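Local structure of L-hydantoinase (Arthrobacter aurescens, 1GKR) at residues Asp386-Leu392 against Pro423-Arg429. The protein hydrolyses the cyclic amide ring of hydantoins, preferring aryl to alkyl derivatives, with two zinc ions per subunit. Residues are numbered along the deposited sequence; the frame is centred on the assembly and turned at random.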
ATOM      1  N   ASP A 386     -24.709  34.779   2.466  1.00 13.26           N
ATOM      2  CA  ASP A 386     -25.363  35.437   3.591  1.00 12.41           C
ATOM      3  C   ASP A 386     -24.230  36.137   4.342  1.00 11.69           C
ATOM      4  O   ASP A 386     -23.136  35.594   4.479  1.00 11.56           O
ATOM      5  CB  ASP A 386     -26.015  34.431   4.536  1.00 14.57           C
ATOM      6  CG  ASP A 386     -27.255  33.782   3.950  1.00 17.19           C
ATOM      7  OD1 ASP A 386     -27.729  34.242   2.891  1.00 15.22           O
ATOM      8  OD2 ASP A 386     -27.760  32.809   4.568  1.00 18.88           O
ATOM      9  N   ALA A 387     -24.479  37.344   4.817  1.00 10.67           N
ATOM     10  CA  ALA A 387     -23.455  38.069   5.551  1.00 10.56           C
ATOM     11  C   ALA A 387     -23.312  37.480   6.955  1.00 11.02           C
ATOM     12  O   ALA A 387     -23.871  38.011   7.917  1.00 12.44           O
ATOM     13  CB  ALA A 387     -23.818  39.561   5.631  1.00  5.20           C
ATOM     14  N   ASP A 388     -22.585  36.371   7.072  1.00 10.36           N
ATOM     15  CA  ASP A 388     -22.371  35.752   8.378  1.00 14.09           C
ATOM     16  C   ASP A 388     -20.897  35.901   8.764  1.00 15.19           C
ATOM     17  O   ASP A 388     -20.056  35.165   8.267  1.00 18.84           O
ATOM     18  CB  ASP A 388     -22.757  34.268   8.341  1.00 12.20           C
ATOM     19  CG  ASP A 388     -24.259  34.049   8.126  1.00 13.74           C
ATOM     20  OD1 ASP A 388     -25.001  35.042   7.998  1.00 13.02           O
ATOM     21  OD2 ASP A 388     -24.707  32.878   8.081  1.00 12.68           O
ATOM     22  N   LEU A 389     -20.577  36.861   9.631  1.00 13.81           N
ATOM     23  CA  LEU A 389     -19.190  37.048  10.025  1.00 14.25           C
ATOM     24  C   LEU A 389     -18.987  36.998  11.506  1.00 13.33           C
ATOM     25  O   LEU A 389     -19.918  37.031  12.301  1.00 13.54           O
ATOM     26  CB  LEU A 389     -18.601  38.404   9.627  1.00 19.95           C
ATOM     27  CG  LEU A 389     -19.057  39.495   8.672  1.00 21.74           C
ATOM     28  CD1 LEU A 389     -20.213  39.063   7.825  1.00 32.73           C
ATOM     29  CD2 LEU A 389     -19.405  40.686   9.495  1.00 23.84           C
ATOM     30  N   LEU A 390     -17.711  36.992  11.842  1.00 11.32           N
ATOM     31  CA  LEU A 390     -17.245  37.003  13.205  1.00 12.20           C
ATOM     32  C   LEU A 390     -16.061  37.966  13.190  1.00 15.03           C
ATOM     33  O   LEU A 390     -15.194  37.884  12.313  1.00 16.88           O
ATOM     34  CB  LEU A 390     -16.745  35.616  13.640  1.00  9.99           C
ATOM     35  CG  LEU A 390     -17.639  34.373  13.530  1.00 10.84           C
ATOM     36  CD1 LEU A 390     -16.971  33.190  14.230  1.00  8.31           C
ATOM     37  CD2 LEU A 390     -18.973  34.658  14.173  1.00  6.61           C
ATOM     38  N   ILE A 391     -16.044  38.920  14.110  1.00 15.28           N
ATOM     39  CA  ILE A 391     -14.895  39.794  14.217  1.00 13.74           C
ATOM     40  C   ILE A 391     -14.155  39.090  15.353  1.00 14.73           C
ATOM     41  O   ILE A 391     -14.722  38.854  16.415  1.00 15.26           O
ATOM     42  CB  ILE A 391     -15.280  41.221  14.624  1.00 13.32           C
ATOM     43  CG1 ILE A 391     -16.057  41.886  13.486  1.00 12.55           C
ATOM     44  CG2 ILE A 391     -14.024  42.023  14.934  1.00 12.42           C
ATOM     45  CD1 ILE A 391     -16.469  43.318  13.755  1.00  9.03           C
ATOM     46  N   LEU A 392     -12.909  38.709  15.116  1.00 15.91           N
ATOM     47  CA  LEU A 392     -12.136  38.002  16.123  1.00 18.89           C
ATOM     48  C   LEU A 392     -11.230  38.891  16.947  1.00 19.55           C
ATOM     49  O   LEU A 392     -10.952  40.018  16.586  1.00 21.47           O
ATOM     50  CB  LEU A 392     -11.281  36.926  15.454  1.00 19.85           C
ATOM     51  CG  LEU A 392     -11.851  35.518  15.292  1.00 20.05           C
ATOM     52  CD1 LEU A 392     -13.270  35.545  14.782  1.00 21.40           C
ATOM     53  CD2 LEU A 392     -10.950  34.762  14.343  1.00 20.46           C
ATOM     54  N   PRO A 423     -14.523  34.981  19.277  1.00 11.83           N
ATOM     55  CA  PRO A 423     -15.256  35.937  18.446  1.00 12.01           C
ATOM     56  C   PRO A 423     -15.818  36.976  19.414  1.00 14.31           C
ATOM     57  O   PRO A 423     -16.280  36.610  20.489  1.00 17.48           O
ATOM     58  CB  PRO A 423     -16.349  35.082  17.809  1.00  9.13           C
ATOM     59  CG  PRO A 423     -16.589  34.005  18.844  1.00 11.11           C
ATOM     60  CD  PRO A 423     -15.204  33.675  19.349  1.00  9.55           C
ATOM     61  N   VAL A 424     -15.767  38.254  19.051  1.00 14.16           N
ATOM     62  CA  VAL A 424     -16.273  39.323  19.915  1.00 13.38           C
ATOM     63  C   VAL A 424     -17.497  39.997  19.306  1.00 15.23           C
ATOM     64  O   VAL A 424     -18.064  40.918  19.881  1.00 19.41           O
ATOM     65  CB  VAL A 424     -15.195  40.418  20.159  1.00 13.85           C
ATOM     66  CG1 VAL A 424     -13.944  39.798  20.752  1.00 12.98           C
ATOM     67  CG2 VAL A 424     -14.858  41.118  18.850  1.00 10.97           C
ATOM     68  N   LEU A 425     -17.892  39.542  18.129  1.00 16.35           N
ATOM     69  CA  LEU A 425     -19.050  40.089  17.432  1.00 16.44           C
ATOM     70  C   LEU A 425     -19.422  38.977  16.475  1.00 17.11           C
ATOM     71  O   LEU A 425     -18.562  38.397  15.817  1.00 16.40           O
ATOM     72  CB  LEU A 425     -18.660  41.342  16.635  1.00 14.68           C
ATOM     73  CG  LEU A 425     -19.601  42.189  15.749  1.00 15.63           C
ATOM     74  CD1 LEU A 425     -20.340  41.348  14.731  1.00 12.91           C
ATOM     75  CD2 LEU A 425     -20.576  42.917  16.614  1.00 18.04           C
ATOM     76  N   THR A 426     -20.696  38.640  16.422  1.00 16.44           N
ATOM     77  CA  THR A 426     -21.097  37.614  15.497  1.00 16.33           C
ATOM     78  C   THR A 426     -22.398  38.056  14.874  1.00 17.34           C
ATOM     79  O   THR A 426     -23.317  38.483  15.578  1.00 19.15           O
ATOM     80  CB  THR A 426     -21.221  36.216  16.186  1.00 14.86           C
ATOM     81  OG1 THR A 426     -22.503  35.651  15.904  1.00 15.81           O
ATOM     82  CG2 THR A 426     -20.995  36.311  17.669  1.00  9.46           C
ATOM     83  N   MET A 427     -22.451  38.025  13.546  1.00 16.02           N
ATOM     84  CA  MET A 427     -23.665  38.417  12.863  1.00 18.82           C
ATOM     85  C   MET A 427     -24.085  37.394  11.838  1.00 20.17           C
ATOM     86  O   MET A 427     -23.241  36.726  11.220  1.00 18.94           O
ATOM     87  CB  MET A 427     -23.515  39.783  12.177  1.00 20.97           C
ATOM     88  CG  MET A 427     -22.644  39.837  10.930  1.00 21.74           C
ATOM     89  SD  MET A 427     -23.066  41.257   9.823  1.00 27.70           S
ATOM     90  CE  MET A 427     -22.446  42.639  10.728  1.00 21.05           C
ATOM     91  N   VAL A 428     -25.396  37.236  11.689  1.00 18.63           N
ATOM     92  CA  VAL A 428     -25.901  36.324  10.683  1.00 20.20           C
ATOM     93  C   VAL A 428     -26.867  37.117   9.818  1.00 20.63           C
ATOM     94  O   VAL A 428     -27.681  37.897  10.328  1.00 21.03           O
ATOM     95  CB  VAL A 428     -26.562  35.039  11.290  1.00 17.59           C
ATOM     96  CG1 VAL A 428     -26.394  35.034  12.771  1.00 14.63           C
ATOM     97  CG2 VAL A 428     -28.014  34.919  10.861  1.00 16.26           C
ATOM     98  N   ARG A 429     -26.731  36.937   8.503  1.00 18.76           N
ATOM     99  CA  ARG A 429     -27.546  37.625   7.519  1.00 16.17           C
ATOM    100  C   ARG A 429     -27.612  39.138   7.750  1.00 18.19           C
ATOM    101  O   ARG A 429     -28.680  39.762   7.714  1.00 17.21           O
ATOM    102  CB  ARG A 429     -28.938  37.001   7.467  1.00 10.99           C
ATOM    103  CG  ARG A 429     -28.941  35.686   6.725  1.00 10.39           C
ATOM    104  CD  ARG A 429     -30.289  34.986   6.777  1.00 13.12           C
ATOM    105  NE  ARG A 429     -30.603  34.514   8.120  1.00 17.21           N
ATOM    106  CZ  ARG A 429     -31.412  35.141   8.965  1.00 19.60           C
ATOM    107  NH1 ARG A 429     -31.997  36.270   8.604  1.00 21.48           N
ATOM    108  NH2 ARG A 429     -31.626  34.643  10.176  1.00 21.24           N
TER
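Two antiparallel neighbours in the small beta domain, strands 389-392 and 425-428, meet here with their axes 4.8 Å apart. Met427 N bonds to Leu389 O (3.0 Å), and Ile391 N reaches Leu425 O. Val424 N meets Ile391 O at 2.9 Å. Leu390 and Thr426 form a non-hydrogen-bonded pair; Leu390 CD2 lies 3.4 Å from Thr426 CB, the two side chains running alongside each other. On the other face Leu389 CD2 packs on Met427 CG (3.6 Å), while Ile391 CD1 slants over Leu425 CG at 3.9 Å. With chi1 at 179°, Leu425 carries this CG away from its own backbone N, where Ile391 CD1 meets it.

Just before Leu389, the side chain of Asp388 takes up the bonding to the residue that follows the other strand. Its CG stands beside its own backbone N (chi1 -66°), and Asp388 OD1 accepts the N-H of Arg429 N at 2.6 Å. Lys378 NZ makes salt bridges with OD2 of both Asp388 and Asp386. An alanine in place of Asp388 would probably leave Arg429 N without this acceptor and Lys378 with one carboxylate fewer. The aliphatic part of Arg429 lies along Asp386, but its guanidinium pairs with Asp120. Strands 51-62 and 431-435 flank the pair. Such an antiparallel pairing, remote from the zinc site, belongs to the beta domain that accompanies the TIM barrel in hydantoinases and dihydropyrimidinases.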